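Local coordinates for protein chlorella virus DNA ligase-adenylate (Chlorella virus, PDB 1FVI) that probably joins nicks in DNA in an ATP-dependent reaction, and is caught here as the ligase-adenylate, with AMP carried covalently on the enzyme, at residues L126-A129 with Q130-I133; E151-V154 with L155-F159; V237-G241 with V242-I246; D251-Q254 with R255-W259. The protein carries 1 engineered substitution. All coordinates share one frame; numbering follows the deposited sequence.

Contact 1 (L126-A129 with Q130-I133)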
# COMPACT_ATOMS: atom_id res chain seq x y z
N LEU A 126 6.66 -15.41 9.04
CA LEU A 126 5.92 -14.20 9.34
C LEU A 126 6.36 -13.70 10.72
O LEU A 126 6.08 -12.57 11.09
CB LEU A 126 4.42 -14.51 9.34
CG LEU A 126 3.79 -15.14 8.08
CD1 LEU A 126 2.30 -15.35 8.30
CD2 LEU A 126 4.04 -14.30 6.83
N GLU A 127 7.13 -14.52 11.43
CA GLU A 127 7.60 -14.20 12.78
C GLU A 127 9.02 -13.66 12.90
O GLU A 127 9.54 -13.58 14.00
CB GLU A 127 7.52 -15.45 13.67
CG GLU A 127 6.20 -16.18 13.71
CD GLU A 127 6.33 -17.56 14.35
OE1 GLU A 127 5.31 -18.25 14.52
OE2 GLU A 127 7.47 -17.95 14.68
N HIS A 128 9.67 -13.29 11.80
CA HIS A 128 11.03 -12.79 11.91
C HIS A 128 11.12 -11.52 12.76
O HIS A 128 10.19 -10.72 12.83
CB HIS A 128 11.66 -12.56 10.54
CG HIS A 128 13.13 -12.30 10.60
ND1 HIS A 128 14.07 -13.26 10.31
CD2 HIS A 128 13.82 -11.18 10.91
CE1 HIS A 128 15.28 -12.74 10.42
NE2 HIS A 128 15.16 -11.48 10.79
N ALA A 129 12.26 -11.37 13.44
CA ALA A 129 12.46 -10.23 14.32
C ALA A 129 12.62 -8.89 13.59
O ALA A 129 11.81 -7.97 13.77
CB ALA A 129 13.67 -10.49 15.23
N GLN A 130 13.65 -8.80 12.76
CA GLN A 130 13.94 -7.59 12.02
C GLN A 130 13.11 -7.38 10.74
O GLN A 130 12.73 -6.25 10.43
CB GLN A 130 15.43 -7.56 11.66
CG GLN A 130 15.88 -6.32 10.93
CD GLN A 130 17.31 -6.39 10.51
OE1 GLN A 130 18.00 -7.37 10.77
NE2 GLN A 130 17.78 -5.36 9.83
N VAL A 131 12.87 -8.46 10.00
CA VAL A 131 12.12 -8.44 8.74
C VAL A 131 10.65 -8.85 8.88
O VAL A 131 10.33 -9.97 9.29
CB VAL A 131 12.74 -9.40 7.69
CG1 VAL A 131 12.19 -9.09 6.31
CG2 VAL A 131 14.24 -9.30 7.70
N LYS A 132 9.75 -7.95 8.49
CA LYS A 132 8.32 -8.25 8.58
C LYS A 132 7.81 -8.69 7.20
O LYS A 132 7.76 -7.89 6.26
CB LYS A 132 7.58 -7.00 9.06
CG LYS A 132 6.11 -7.21 9.35
CD LYS A 132 5.45 -5.86 9.57
CE LYS A 132 3.97 -5.99 9.87
NZ LYS A 132 3.37 -4.64 10.09
N ILE A 133 7.52 -9.98 7.06
CA ILE A 133 7.02 -10.51 5.80
C ILE A 133 5.51 -10.33 5.80
O ILE A 133 4.80 -10.90 6.65
CB ILE A 133 7.34 -12.02 5.61
CG1 ILE A 133 8.85 -12.25 5.63
CG2 ILE A 133 6.74 -12.54 4.28
CD1 ILE A 133 9.58 -11.53 4.57
O HOH W 1 5.26 -10.87 9.46
O HOH W 2 8.48 -11.79 9.23
O HOH W 3 17.99 -10.01 11.83
O HOH W 4 10.45 -5.91 11.49
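His-128 and Val-131 form the tight part of this turn. CG2 of Val-131 sits over one face of the imidazole, 4.1 Å from the centroid of the His-128 ring, in a CH-pi contact. The ring reaches this place because CG of His-128 is anti to its backbone N (chi1 -169°), which carries the ring toward the backbone of Gln-130 and Val-131. Its CD2 lies 3.0 Å from the backbone N of Gln-130, which is at the ring edge. Leu-54 of helix 49-58 also packs on His-128 and Val-131. This end also has a wet edge: a water donates to OE1 of Gln-130 at 2.8 Å and is weakly bonded, at 3.4 Å, to NE2 of His-128. The amide nitrogen of Gln-130 is held by Ala-90 O.

The Leu-126 end is looser. CD2 of Leu-126 meets CG2 of Ile-133 at 4.1 Å, the two side chains crossing at about a right angle. Here the backbones are joined through water. One water bridges Leu-126 O and Ile-133 O, 2.8 Å from the latter. Another lies against Val-131 O and accepts from Ile-133 N at 3.0 Å, with a weak bond from His-128 N.

Strand 131-135 is an edge strand of its sheet, beside strand 92-99. The chemistry implies a loop fastened to this strand by a ring contact, one apolar touch and bridging waters, with no direct backbone pairing.

Contact 2 (E151-V154 with L155-F159)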
# COMPACT_ATOMS: atom_id res chain seq x y z
N GLU A 151 -10.16 2.14 -2.49
CA GLU A 151 -9.11 3.16 -2.63
C GLU A 151 -9.10 4.03 -1.37
O GLU A 151 -8.02 4.35 -0.85
CB GLU A 151 -9.30 4.05 -3.88
CG GLU A 151 -8.17 5.11 -4.03
CD GLU A 151 -8.08 5.81 -5.39
OE1 GLU A 151 -7.42 6.86 -5.46
OE2 GLU A 151 -8.63 5.31 -6.39
N ARG A 152 -10.29 4.44 -0.91
CA ARG A 152 -10.43 5.23 0.31
C ARG A 152 -9.77 4.48 1.48
O ARG A 152 -8.98 5.04 2.24
CB ARG A 152 -11.92 5.42 0.63
CG ARG A 152 -12.20 6.01 2.01
CD ARG A 152 -13.57 5.59 2.54
NE ARG A 152 -13.72 4.14 2.64
CZ ARG A 152 -14.89 3.50 2.69
NH1 ARG A 152 -16.03 4.17 2.68
NH2 ARG A 152 -14.92 2.17 2.68
N ASP A 153 -10.09 3.19 1.61
CA ASP A 153 -9.53 2.36 2.68
C ASP A 153 -8.03 2.31 2.61
O ASP A 153 -7.32 2.56 3.59
CB ASP A 153 -10.08 0.93 2.57
CG ASP A 153 -11.50 0.82 3.08
OD1 ASP A 153 -11.95 1.75 3.79
OD2 ASP A 153 -12.17 -0.19 2.79
N VAL A 154 -7.55 1.97 1.42
CA VAL A 154 -6.13 1.87 1.12
C VAL A 154 -5.39 3.19 1.38
O VAL A 154 -4.32 3.20 2.01
CB VAL A 154 -5.99 1.26 -0.32
CG1 VAL A 154 -4.99 1.99 -1.15
CG2 VAL A 154 -5.70 -0.22 -0.22
N LEU A 155 -5.98 4.30 0.96
CA LEU A 155 -5.38 5.62 1.20
C LEU A 155 -5.37 5.93 2.70
O LEU A 155 -4.45 6.57 3.21
CB LEU A 155 -6.17 6.71 0.49
CG LEU A 155 -5.99 6.69 -1.01
CD1 LEU A 155 -6.97 7.64 -1.68
CD2 LEU A 155 -4.54 7.05 -1.29
N SER A 156 -6.39 5.46 3.40
CA SER A 156 -6.49 5.73 4.83
C SER A 156 -5.40 4.98 5.58
O SER A 156 -4.99 5.39 6.66
CB SER A 156 -7.88 5.38 5.38
OG SER A 156 -8.02 3.99 5.60
N LYS A 157 -4.91 3.89 4.97
CA LYS A 157 -3.85 3.12 5.60
C LYS A 157 -2.46 3.64 5.21
O LYS A 157 -1.43 3.15 5.67
CB LYS A 157 -4.01 1.62 5.31
CG LYS A 157 -5.23 1.02 5.99
CD LYS A 157 -5.48 -0.40 5.49
CE LYS A 157 -6.77 -1.00 6.06
NZ LYS A 157 -8.00 -0.30 5.58
N GLY A 158 -2.46 4.68 4.38
CA GLY A 158 -1.21 5.29 3.97
C GLY A 158 -0.61 4.87 2.64
O GLY A 158 0.52 5.25 2.34
N PHE A 159 -1.34 4.07 1.86
CA PHE A 159 -0.87 3.62 0.55
C PHE A 159 -1.16 4.65 -0.54
O PHE A 159 -1.95 5.58 -0.34
CB PHE A 159 -1.50 2.26 0.20
CG PHE A 159 -1.15 1.16 1.17
CD1 PHE A 159 -2.11 0.66 2.05
CD2 PHE A 159 0.14 0.65 1.23
CE1 PHE A 159 -1.78 -0.33 2.99
CE2 PHE A 159 0.48 -0.33 2.16
CZ PHE A 159 -0.48 -0.82 3.04
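Val-154 and Phe-159 meet where helix 144-156 ends. CG1 of Val-154 touches CB of Phe-159 at 3.8 Å, and the side chains cross at about a right angle. Val-154 O accepts from Phe-159 N at 3.1 Å and lies at the edge of the phenyl ring, near its plane.

One residue back, Asp-153 O takes the hydroxyl of Ser-156. OG of Ser-156 is 2.6 Å from Asp-153 O, placed there by a chi1 of 80° that sets it between its own N and carbonyl carbon. Lys-157 N bonds weakly to both this oxygen and Val-154 O. On another side, the Glu-151 and Leu-155 side chains lie side by side, pointing the same way, with CG of Glu-151 3.7 Å from CD1 of Leu-155.

Further out, Gly-158 sets the turn. Its positive phi of 97° allows a Schellman motif, made by Phe-159 N to Val-154 O and by Gly-158 N to Leu-155 O at 3.0 Å. Arg-152 NE forms a salt bridge with Asp-153 OD1, at 3.2 Å, meeting that oxygen from above the carboxylate plane. Both carboxylate oxygens of Glu-151 accept backbone N-H groups, from Phe-189 and Gln-188.

Val-154 and Phe-159 pack on Pro-25 of strand 21-25, an AMP-binding residue. Arg-152, Leu-155 and Ser-156 instead touch Val-287 of strand 286-291, so the helix end lies between the nucleotide-binding region and the OB-like region.

Contact 3 (V237-G241 with V242-I246)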
# COMPACT_ATOMS: atom_id res chain seq x y z
N VAL A 237 -13.53 20.51 8.50
CA VAL A 237 -12.79 21.41 7.62
C VAL A 237 -13.65 22.27 6.71
O VAL A 237 -14.76 21.90 6.37
CB VAL A 237 -11.78 20.60 6.77
CG1 VAL A 237 -10.77 19.91 7.70
CG2 VAL A 237 -12.51 19.56 5.92
N ASP A 238 -13.08 23.40 6.28
CA ASP A 238 -13.80 24.33 5.41
C ASP A 238 -13.85 23.93 3.95
O ASP A 238 -14.94 23.73 3.43
CB ASP A 238 -13.26 25.78 5.54
CG ASP A 238 -14.09 26.80 4.72
OD1 ASP A 238 -15.08 27.36 5.24
OD2 ASP A 238 -13.73 27.06 3.56
N TYR A 239 -12.72 23.87 3.28
CA TYR A 239 -12.74 23.51 1.84
C TYR A 239 -13.70 24.38 1.00
O TYR A 239 -14.83 23.97 0.67
CB TYR A 239 -13.08 22.03 1.63
CG TYR A 239 -12.83 21.58 0.20
CD1 TYR A 239 -11.71 22.02 -0.50
CD2 TYR A 239 -13.72 20.73 -0.44
CE1 TYR A 239 -11.48 21.62 -1.83
CE2 TYR A 239 -13.51 20.32 -1.77
CZ TYR A 239 -12.39 20.78 -2.44
OH TYR A 239 -12.17 20.38 -3.74
N ASP A 240 -13.24 25.58 0.67
CA ASP A 240 -13.99 26.54 -0.14
C ASP A 240 -15.48 26.62 0.18
O ASP A 240 -16.33 26.30 -0.65
CB ASP A 240 -13.76 26.24 -1.62
CG ASP A 240 -12.31 25.92 -1.93
OD1 ASP A 240 -11.42 26.65 -1.45
OD2 ASP A 240 -12.07 24.91 -2.64
N GLY A 241 -15.77 26.99 1.42
CA GLY A 241 -17.15 27.15 1.85
C GLY A 241 -17.93 25.93 2.28
O GLY A 241 -18.89 26.07 3.04
N VAL A 242 -17.59 24.75 1.79
CA VAL A 242 -18.34 23.56 2.19
C VAL A 242 -17.70 22.83 3.38
O VAL A 242 -16.62 22.25 3.27
CB VAL A 242 -18.60 22.60 0.98
CG1 VAL A 242 -19.13 21.25 1.47
CG2 VAL A 242 -19.62 23.22 0.02
N VAL A 243 -18.40 22.85 4.50
CA VAL A 243 -17.91 22.21 5.71
C VAL A 243 -18.28 20.74 5.78
O VAL A 243 -19.39 20.35 5.43
CB VAL A 243 -18.42 22.96 6.96
CG1 VAL A 243 -17.89 22.31 8.24
CG2 VAL A 243 -18.00 24.44 6.88
N PHE A 244 -17.31 19.93 6.19
CA PHE A 244 -17.49 18.49 6.35
C PHE A 244 -16.35 17.95 7.22
O PHE A 244 -15.32 18.61 7.39
CB PHE A 244 -17.49 17.78 5.00
CG PHE A 244 -16.17 17.83 4.30
CD1 PHE A 244 -15.34 16.70 4.26
CD2 PHE A 244 -15.74 19.01 3.71
CE1 PHE A 244 -14.10 16.75 3.64
CE2 PHE A 244 -14.49 19.08 3.09
CZ PHE A 244 -13.67 17.94 3.05
N SER A 245 -16.53 16.76 7.78
CA SER A 245 -15.48 16.22 8.61
C SER A 245 -14.66 15.13 7.94
O SER A 245 -15.09 14.53 6.94
CB SER A 245 -16.04 15.69 9.93
OG SER A 245 -17.08 14.77 9.72
N ILE A 246 -13.45 14.95 8.46
CA ILE A 246 -12.56 13.92 7.99
C ILE A 246 -12.21 13.11 9.22
O ILE A 246 -11.59 13.61 10.16
CB ILE A 246 -11.28 14.50 7.34
CG1 ILE A 246 -11.65 15.42 6.16
CG2 ILE A 246 -10.37 13.36 6.86
CD1 ILE A 246 -10.46 15.94 5.35
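Val-237 and Phe-244 form an antiparallel hydrogen-bonded pair, and a type I' turn from Tyr-239 to Val-242 reverses the chain beyond them. Val-237 N bonds to Phe-244 O at 2.8 Å, almost straight at 175°. Phe-244 N returns a bond to Val-237 O at 3.2 Å. The turn is closed by Val-242 N to Tyr-239 O, with the donor above the carbonyl plane.

The Phe-244 ring is the centre of the side-chain packing. CG2 of Val-237 lies over one face, 3.7 Å from the centroid of the Phe-244 ring, in a CH-pi contact. CB of Tyr-239 comes to the ring edge, 3.6 Å from CE2 of Phe-244. A chi1 of 67° turns the phenyl ring back across the hairpin to meet both. CD1 of Ile-246 also touches CG2 of Val-237, at 4.2 Å.

At the turn, OD2 of Asp-238 accepts from Gly-241 N at 3.0 Å, an Asx motif. The phenol of Tyr-239 bonds to the hydroxyl of Tyr-274, and its ring meets Phe-272 edge to face.

Apolar packing round Phe-244 thus holds one face of this OB-like-domain hairpin, while backbone bonds and the Asp-238 carboxylate hold its turn.

Contact 4 (D251-Q254 with R255-W259)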
# COMPACT_ATOMS: atom_id res chain seq x y z
N ASP A 251 -3.10 8.02 11.99
CA ASP A 251 -2.76 6.91 12.88
C ASP A 251 -3.00 7.38 14.33
O ASP A 251 -3.38 8.55 14.55
CB ASP A 251 -1.33 6.40 12.64
CG ASP A 251 -0.28 7.49 12.68
OD1 ASP A 251 0.69 7.35 11.92
OD2 ASP A 251 -0.38 8.45 13.47
N ALA A 252 -2.80 6.49 15.31
CA ALA A 252 -3.01 6.84 16.72
C ALA A 252 -2.21 8.08 17.15
O ALA A 252 -2.73 8.97 17.83
CB ALA A 252 -2.65 5.66 17.60
N ASP A 253 -0.95 8.12 16.71
CA ASP A 253 -0.01 9.21 16.97
C ASP A 253 -0.62 10.55 16.58
O ASP A 253 -0.62 11.52 17.35
CB ASP A 253 1.25 8.94 16.13
CG ASP A 253 2.25 10.09 16.13
OD1 ASP A 253 3.17 10.08 16.98
OD2 ASP A 253 2.14 10.99 15.26
N GLN A 254 -1.13 10.61 15.35
CA GLN A 254 -1.73 11.81 14.82
C GLN A 254 -2.94 12.24 15.61
O GLN A 254 -3.05 13.43 15.97
CB GLN A 254 -2.10 11.62 13.35
CG GLN A 254 -0.88 11.61 12.47
CD GLN A 254 -1.18 11.22 11.05
OE1 GLN A 254 -1.78 10.18 10.79
NE2 GLN A 254 -0.74 12.04 10.12
N ARG A 255 -3.83 11.29 15.90
CA ARG A 255 -5.04 11.56 16.67
C ARG A 255 -4.76 12.17 18.05
O ARG A 255 -5.49 13.06 18.51
CB ARG A 255 -5.87 10.30 16.81
CG ARG A 255 -6.33 9.72 15.49
CD ARG A 255 -7.35 8.61 15.73
NE ARG A 255 -7.88 8.08 14.48
CZ ARG A 255 -8.99 8.52 13.90
NH1 ARG A 255 -9.69 9.49 14.46
NH2 ARG A 255 -9.38 7.99 12.75
N ARG A 256 -3.70 11.68 18.71
CA ARG A 256 -3.30 12.18 20.02
C ARG A 256 -2.70 13.58 19.88
O ARG A 256 -3.11 14.51 20.57
CB ARG A 256 -2.30 11.22 20.66
CG ARG A 256 -1.69 11.69 21.97
CD ARG A 256 -0.25 12.18 21.78
NE ARG A 256 0.61 11.14 21.23
CZ ARG A 256 1.48 10.42 21.95
NH1 ARG A 256 1.60 10.63 23.26
NH2 ARG A 256 2.21 9.50 21.36
N ASP A 257 -1.76 13.75 18.95
CA ASP A 257 -1.14 15.06 18.73
C ASP A 257 -2.14 16.15 18.39
O ASP A 257 -2.14 17.22 19.00
CB ASP A 257 -0.05 14.98 17.66
CG ASP A 257 1.15 14.18 18.11
OD1 ASP A 257 1.26 13.92 19.33
OD2 ASP A 257 1.99 13.82 17.26
N PHE A 258 -2.99 15.88 17.39
CA PHE A 258 -4.04 16.81 16.98
C PHE A 258 -4.88 17.23 18.19
O PHE A 258 -5.11 18.43 18.36
CB PHE A 258 -4.95 16.16 15.91
CG PHE A 258 -4.48 16.37 14.49
CD1 PHE A 258 -4.37 15.29 13.62
CD2 PHE A 258 -4.19 17.65 14.01
CE1 PHE A 258 -4.00 15.48 12.28
CE2 PHE A 258 -3.81 17.85 12.67
CZ PHE A 258 -3.72 16.75 11.81
N TRP A 259 -5.25 16.28 19.05
CA TRP A 259 -6.07 16.55 20.25
C TRP A 259 -5.37 17.22 21.43
O TRP A 259 -5.98 18.02 22.14
CB TRP A 259 -6.75 15.29 20.76
CG TRP A 259 -7.86 15.57 21.74
CD1 TRP A 259 -7.84 15.36 23.10
CD2 TRP A 259 -9.17 16.09 21.44
NE1 TRP A 259 -9.05 15.71 23.65
CE2 TRP A 259 -9.88 16.15 22.66
CE3 TRP A 259 -9.80 16.49 20.26
CZ2 TRP A 259 -11.20 16.61 22.72
CZ3 TRP A 259 -11.11 16.95 20.32
CH2 TRP A 259 -11.80 17.01 21.55
O HOH W 5 2.32 11.34 19.12
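Asp-253 and Asp-257 bring their carboxylates close, one helical turn apart. OD2 of Asp-253 is 3.5 Å from OD2 of Asp-257, with the planes 77° apart. Two like charges this near would probably repel. A water and Arg-256 may ease this. The water lies 2.6 Å from OD1 of Asp-253 and 2.8 Å from OD1 of Asp-257, bridging the two carboxylates; other acceptors compete for its protons. It also accepts a weak bond from NE of Arg-256. That NE lies 3.4 Å from OD1 of Asp-257, a salt bridge of charges alone, since the oxygen is well out of the guanidinium plane.

The backbone acceptors of the first turn are filled in order. Asp-251 O, Ala-252 O, Asp-253 O and Gln-254 O take the N-H groups of Arg-255, Arg-256, Asp-257 and Phe-258. The guanidinium of Arg-255 bonds to the carbonyls of Met-232, Gly-233 and Gly-247.

At the start of the helix the bonds are reciprocal. OD2 of Asp-251 accepts from Gln-254 N at 3.0 Å. OE1 of Gln-254 accepts from Asp-251 N at 2.8 Å, in the carbonyl plane and on a lone pair. Asp-251 is thus the N-cap of helix 252-260, and with Gln-254 it makes a capping box.

The four contacts follow one another along the chain without touching. Contacts 1 and 2 belong to the ATP-dependent ligase domain, contacts 3 and 4 to the OB-like domain. Contact 2 is nearest the nucleotide: the side chain of Phe-159 is about 7 Å from the bound AMP. In contact 1, the side chain of Ile-133 is about 14 Å from the bound AMP. Contacts 3 and 4 lie away from the annotated sites. Strand 244-246 of contact 3 precedes helix 252-260 of contact 4, and their nearest atoms are about 6 Å apart. Contact 2 is also about 6 Å from contact 4 by nearest atoms. Contacts 1 and 3 have centres 41 Å apart, on opposite sides of the chain's centre.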